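Local coordinates for nuclear transport factor 2 family protein (Rhodopseudomonas palustris, PDB 3DM8) that is of unknown function but has been proposed to be an isomerase, and belongs to the SnoaL-like branch of the nuclear transport factor 2 superfamily, at residues A[97-109]-A[119-132]. Sequence-based numbering, arbitrary orientation.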
loop_
_atom_site.group_PDB
_atom_site.type_symbol
_atom_site.label_atom_id
_atom_site.label_comp_id
_atom_site.label_asym_id
_atom_site.label_seq_id
_atom_site.Cartn_x
_atom_site.Cartn_y
_atom_site.Cartn_z
ATOM N N THR A 97 21.452 -13.637 -9.922
ATOM C CA THR A 97 21.740 -12.553 -10.842
ATOM C C THR A 97 22.334 -11.404 -10.079
ATOM O O THR A 97 22.990 -10.555 -10.653
ATOM C CB THR A 97 20.484 -11.994 -11.497
ATOM O OG1 THR A 97 19.596 -11.550 -10.491
ATOM C CG2 THR A 97 19.787 -13.080 -12.380
ATOM N N ASN A 98 22.094 -11.442 -8.786
ATOM C CA ASN A 98 22.510 -10.400 -7.835
ATOM C C ASN A 98 21.975 -8.980 -8.182
ATOM O O ASN A 98 22.548 -7.940 -7.834
ATOM C CB ASN A 98 24.041 -10.384 -7.730
ATOM C CG ASN A 98 24.582 -11.538 -6.856
ATOM O OD1 ASN A 98 23.810 -12.395 -6.404
ATOM N ND2 ASN A 98 25.883 -11.559 -6.614
ATOM N N ARG A 99 20.890 -8.964 -8.900
ATOM C CA ARG A 99 20.229 -7.695 -9.242
ATOM C C ARG A 99 19.786 -6.928 -7.950
ATOM O O ARG A 99 19.096 -7.494 -7.128
ATOM C CB ARG A 99 19.016 -8.021 -10.137
ATOM C CG ARG A 99 18.266 -6.804 -10.632
ATOM C CD ARG A 99 19.247 -5.869 -11.292
ATOM N NE ARG A 99 18.571 -4.771 -11.976
ATOM C CZ ARG A 99 19.194 -3.909 -12.776
ATOM N NH1 ARG A 99 20.493 -4.028 -12.980
ATOM N NH2 ARG A 99 18.521 -2.931 -13.367
ATOM N N PRO A 100 20.195 -5.657 -7.757
ATOM C CA PRO A 100 19.593 -4.927 -6.661
ATOM C C PRO A 100 18.223 -4.406 -6.931
ATOM O O PRO A 100 17.931 -3.823 -7.979
ATOM C CB PRO A 100 20.519 -3.725 -6.447
ATOM C CG PRO A 100 21.618 -3.874 -7.351
ATOM C CD PRO A 100 21.292 -4.900 -8.372
ATOM N N ILE A 101 17.387 -4.571 -5.932
ATOM C CA ILE A 101 16.024 -4.182 -6.089
ATOM C C ILE A 101 15.558 -3.533 -4.800
ATOM O O ILE A 101 15.868 -4.001 -3.742
ATOM C CB ILE A 101 15.134 -5.391 -6.433
ATOM C CG1 ILE A 101 15.554 -6.011 -7.777
ATOM C CG2 ILE A 101 13.627 -4.966 -6.384
ATOM C CD1 ILE A 101 14.873 -7.336 -8.054
ATOM N N SER A 102 14.874 -2.415 -4.941
ATOM C CA SER A 102 14.211 -1.742 -3.787
ATOM C C SER A 102 12.714 -1.907 -3.940
ATOM O O SER A 102 12.172 -1.714 -5.039
ATOM C CB SER A 102 14.658 -0.273 -3.744
ATOM O OG SER A 102 13.891 0.520 -2.857
ATOM N N VAL A 103 12.044 -2.298 -2.864
ATOM C CA VAL A 103 10.604 -2.587 -2.874
ATOM C C VAL A 103 9.914 -1.776 -1.799
ATOM O O VAL A 103 10.288 -1.869 -0.642
ATOM C CB VAL A 103 10.355 -4.078 -2.601
ATOM C CG1 VAL A 103 8.884 -4.409 -2.735
ATOM C CG2 VAL A 103 11.163 -4.940 -3.584
ATOM N N ARG A 104 8.918 -0.975 -2.190
ATOM C CA ARG A 104 8.148 -0.243 -1.221
ATOM C C ARG A 104 6.778 -0.906 -1.045
ATOM O O ARG A 104 6.065 -1.159 -2.023
ATOM C CB ARG A 104 7.932 1.193 -1.666
ATOM C CG ARG A 104 7.205 1.919 -0.631
ATOM C CD ARG A 104 6.996 3.354 -0.981
ATOM N NE ARG A 104 8.052 4.191 -0.391
ATOM C CZ ARG A 104 9.029 4.760 -1.078
ATOM N NH1 ARG A 104 9.186 4.554 -2.380
ATOM N NH2 ARG A 104 9.909 5.493 -0.433
ATOM N N MET A 105 6.443 -1.220 0.197
ATOM C CA MET A 105 5.258 -2.032 0.479
ATOM C C MET A 105 4.423 -1.380 1.581
ATOM O O MET A 105 4.951 -0.706 2.443
ATOM C CB MET A 105 5.644 -3.444 0.915
ATOM C CG MET A 105 6.633 -4.163 0.037
ATOM S SD MET A 105 7.309 -5.650 0.893
ATOM C CE MET A 105 8.302 -4.896 2.164
ATOM N N ALA A 106 3.121 -1.620 1.510
ATOM C CA ALA A 106 2.173 -1.270 2.558
ATOM C C ALA A 106 1.506 -2.554 3.024
ATOM O O ALA A 106 0.967 -3.321 2.213
ATOM C CB ALA A 106 1.128 -0.293 2.025
ATOM N N LEU A 107 1.588 -2.781 4.326
ATOM C CA LEU A 107 1.209 -4.039 4.991
ATOM C C LEU A 107 0.107 -3.769 6.026
ATOM O O LEU A 107 0.239 -2.894 6.859
ATOM C CB LEU A 107 2.490 -4.571 5.690
ATOM C CG LEU A 107 2.407 -5.819 6.517
ATOM C CD1 LEU A 107 2.235 -6.981 5.537
ATOM C CD2 LEU A 107 3.686 -5.964 7.342
ATOM N N PHE A 108 -0.989 -4.514 5.936
ATOM C CA PHE A 108 -2.030 -4.531 6.934
ATOM C C PHE A 108 -2.152 -5.892 7.527
ATOM O O PHE A 108 -2.327 -6.878 6.792
ATOM C CB PHE A 108 -3.385 -4.118 6.335
ATOM C CG PHE A 108 -3.398 -2.706 5.770
ATOM C CD1 PHE A 108 -2.735 -2.403 4.594
ATOM C CD2 PHE A 108 -4.066 -1.719 6.434
ATOM C CE1 PHE A 108 -2.750 -1.103 4.105
ATOM C CE2 PHE A 108 -4.061 -0.415 5.953
ATOM C CZ PHE A 108 -3.397 -0.145 4.766
ATOM N N THR A 109 -2.041 -5.962 8.863
ATOM C CA THR A 109 -2.030 -7.235 9.557
ATOM C C THR A 109 -3.041 -7.278 10.705
ATOM O O THR A 109 -3.336 -6.285 11.340
ATOM C CB THR A 109 -0.625 -7.514 10.171
ATOM O OG1 THR A 109 -0.220 -6.386 10.894
ATOM C CG2 THR A 109 0.419 -7.703 9.103
ATOM N N LEU A 119 -3.225 -11.046 6.543
ATOM C CA LEU A 119 -2.263 -10.154 5.944
ATOM C C LEU A 119 -2.662 -9.739 4.557
ATOM O O LEU A 119 -3.140 -10.565 3.739
ATOM C CB LEU A 119 -0.865 -10.818 5.931
ATOM C CG LEU A 119 0.285 -10.025 5.330
ATOM C CD1 LEU A 119 1.612 -10.350 6.065
ATOM C CD2 LEU A 119 0.499 -10.215 3.761
ATOM N N ARG A 120 -2.497 -8.444 4.305
ATOM C CA ARG A 120 -2.709 -7.865 2.987
ATOM C C ARG A 120 -1.560 -6.926 2.701
ATOM O O ARG A 120 -1.171 -6.103 3.547
ATOM C CB ARG A 120 -4.021 -7.082 2.918
ATOM C CG ARG A 120 -5.301 -7.905 3.010
ATOM C CD ARG A 120 -5.428 -8.854 1.840
ATOM N NE ARG A 120 -6.716 -9.528 1.804
ATOM C CZ ARG A 120 -6.957 -10.683 2.418
ATOM N NH1 ARG A 120 -8.124 -11.252 2.335
ATOM N NH2 ARG A 120 -6.003 -11.269 3.078
ATOM N N MET A 121 -0.955 -7.133 1.559
ATOM C CA MET A 121 0.153 -6.311 1.111
ATOM C C MET A 121 -0.068 -5.756 -0.267
ATOM O O MET A 121 -0.390 -6.468 -1.171
ATOM C CB MET A 121 1.456 -7.098 1.120
ATOM C CG MET A 121 2.573 -6.279 0.579
ATOM S SD MET A 121 4.137 -7.120 0.434
ATOM C CE MET A 121 4.341 -7.150 2.208
ATOM N N VAL A 122 0.122 -4.455 -0.373
ATOM C CA VAL A 122 0.170 -3.694 -1.638
ATOM C C VAL A 122 1.566 -3.165 -1.804
ATOM O O VAL A 122 2.128 -2.548 -0.911
ATOM C CB VAL A 122 -0.785 -2.461 -1.587
ATOM C CG1 VAL A 122 -0.899 -1.800 -2.977
ATOM C CG2 VAL A 122 -2.114 -2.912 -1.123
ATOM N N LEU A 123 2.132 -3.350 -2.983
ATOM C CA LEU A 123 3.392 -2.703 -3.292
ATOM C C LEU A 123 3.473 -2.099 -4.667
ATOM O O LEU A 123 2.555 -2.221 -5.476
ATOM C CB LEU A 123 4.521 -3.707 -3.174
ATOM C CG LEU A 123 4.404 -4.858 -4.140
ATOM C CD1 LEU A 123 5.772 -5.228 -4.553
ATOM C CD2 LEU A 123 3.689 -6.019 -3.467
ATOM N N ASP A 124 4.519 -1.304 -4.834
ATOM C CA ASP A 124 4.748 -0.554 -6.108
ATOM C C ASP A 124 5.301 -1.563 -7.107
ATOM O O ASP A 124 6.506 -1.747 -7.304
ATOM C CB ASP A 124 5.612 0.716 -5.880
ATOM C CG ASP A 124 5.737 1.584 -7.156
ATOM O OD1 ASP A 124 5.339 1.117 -8.255
ATOM O OD2 ASP A 124 6.346 2.677 -7.099
ATOM N N THR A 125 4.337 -2.236 -7.713
ATOM C CA THR A 125 4.562 -3.393 -8.553
ATOM C C THR A 125 5.161 -3.004 -9.909
ATOM O O THR A 125 5.938 -3.747 -10.454
ATOM C CB THR A 125 3.290 -4.228 -8.746
ATOM O OG1 THR A 125 2.205 -3.335 -9.032
ATOM C CG2 THR A 125 3.020 -5.090 -7.462
ATOM N N PHE A 126 4.823 -1.831 -10.429
ATOM C CA PHE A 126 5.419 -1.410 -11.691
ATOM C C PHE A 126 6.902 -1.139 -11.490
ATOM O O PHE A 126 7.774 -1.583 -12.277
ATOM C CB PHE A 126 4.667 -0.205 -12.307
ATOM C CG PHE A 126 5.184 0.203 -13.674
ATOM C CD1 PHE A 126 4.698 -0.407 -14.804
ATOM C CD2 PHE A 126 6.138 1.181 -13.807
ATOM C CE1 PHE A 126 5.177 -0.063 -16.045
ATOM C CE2 PHE A 126 6.623 1.554 -15.039
ATOM C CZ PHE A 126 6.142 0.941 -16.161
ATOM N N ASP A 127 7.215 -0.431 -10.433
ATOM C CA ASP A 127 8.609 -0.096 -10.139
ATOM C C ASP A 127 9.385 -1.378 -9.912
ATOM O O ASP A 127 10.517 -1.545 -10.410
ATOM C CB ASP A 127 8.722 0.809 -8.927
ATOM C CG ASP A 127 10.094 1.354 -8.754
ATOM O OD1 ASP A 127 10.618 1.253 -7.647
ATOM O OD2 ASP A 127 10.648 1.893 -9.719
ATOM N N LEU A 128 8.733 -2.337 -9.258
ATOM C CA LEU A 128 9.390 -3.639 -8.961
ATOM C C LEU A 128 9.711 -4.345 -10.271
ATOM O O LEU A 128 10.835 -4.819 -10.499
ATOM C CB LEU A 128 8.519 -4.565 -8.077
ATOM C CG LEU A 128 8.887 -6.029 -7.861
ATOM C CD1 LEU A 128 10.328 -6.254 -7.356
ATOM C CD2 LEU A 128 7.866 -6.789 -6.926
ATOM N N VAL A 129 8.726 -4.405 -11.158
ATOM C CA VAL A 129 8.875 -5.160 -12.431
ATOM C C VAL A 129 9.951 -4.482 -13.259
ATOM O O VAL A 129 10.781 -5.139 -13.880
ATOM C CB VAL A 129 7.543 -5.307 -13.265
ATOM C CG1 VAL A 129 7.861 -5.683 -14.732
ATOM C CG2 VAL A 129 6.581 -6.326 -12.634
ATOM N N GLU A 130 9.929 -3.154 -13.285
ATOM C CA GLU A 130 10.921 -2.422 -14.063
ATOM C C GLU A 130 12.329 -2.699 -13.599
ATOM O O GLU A 130 13.274 -2.906 -14.411
ATOM C CB GLU A 130 10.679 -0.926 -14.042
ATOM C CG GLU A 130 9.501 -0.534 -14.909
ATOM C CD GLU A 130 9.762 0.681 -15.787
ATOM O OE1 GLU A 130 10.420 1.648 -15.318
ATOM O OE2 GLU A 130 9.269 0.679 -16.947
ATOM N N GLN A 131 12.487 -2.689 -12.285
ATOM C CA GLN A 131 13.814 -2.930 -11.695
ATOM C C GLN A 131 14.288 -4.342 -11.961
ATOM O O GLN A 131 15.480 -4.570 -12.257
ATOM C CB GLN A 131 13.795 -2.697 -10.190
ATOM C CG GLN A 131 13.723 -1.281 -9.752
ATOM C CD GLN A 131 13.701 -1.228 -8.235
ATOM O OE1 GLN A 131 14.742 -1.378 -7.575
ATOM N NE2 GLN A 131 12.514 -1.049 -7.670
ATOM N N ALA A 132 13.358 -5.289 -11.906
ATOM C CA ALA A 132 13.704 -6.713 -12.107
ATOM C C ALA A 132 14.112 -6.993 -13.568
ATOM O O ALA A 132 15.023 -7.808 -13.836
ATOM C CB ALA A 132 12.536 -7.638 -11.670
HETATM O O HOH W 1 17.168 -0.724 -7.705
HETATM O O HOH W 2 8.405 -1.444 -5.340
HETATM O O HOH W 3 8.001 3.164 -5.053
#
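Gln131 and Ser102 show how a side-chain amide can bridge to a strand's backbone beyond the end of the strand pairing. Where 119-123 pairs with 105-109 as an antiparallel hairpin, the bonds are the ordinary backbone ones: Ala106 and Val122 exchange two, Phe108 and Arg120 two more, and Asp124 N adds a longer one to Arg104 O. Beyond Asp124 the chain turns into helix 125-132, N-capped by Asp124 OD1, which also bonds Thr125 OG1 of the second subunit, and runs back beside the same strand, its axis 8.3 Å away. Here Gln131, extended beyond CG (chi2 180°), makes a two-bond bridge: OE1 takes Ser102 N at 2.8 Å, nearly straight at 175°, while NE2 gives to Ser102 O at 2.7 Å in the carbonyl plane. Arg99 NE reaches Gln131 O at 3.1 Å, within its guanidinium plane. An alanine here would probably leave Ser102 N and O without their amide partners and the end of the helix less firmly tied to the strand.

Apolar contacts accompany these bonds. Leu128 CD1 lies 3.7 Å from Ile101 CG2 and also touches Val103, whose CG1 meets Leu123 CD1. Further along, the Met105 and Met121 side chains cross, SD to SD at 3.5 Å, and Leu107 CD1 presses on Leu119 CD1. On the other face, Ala106 and Val122 pack against the second subunit, and Arg120 pairs with Asp34.

Backbone bonds thus pair the strands of the curved NTF2-like sheet, whereas the C-terminal helix relies on a two-point amide bridge, Arg99 and Leu128, so its placement probably depends more on sequence.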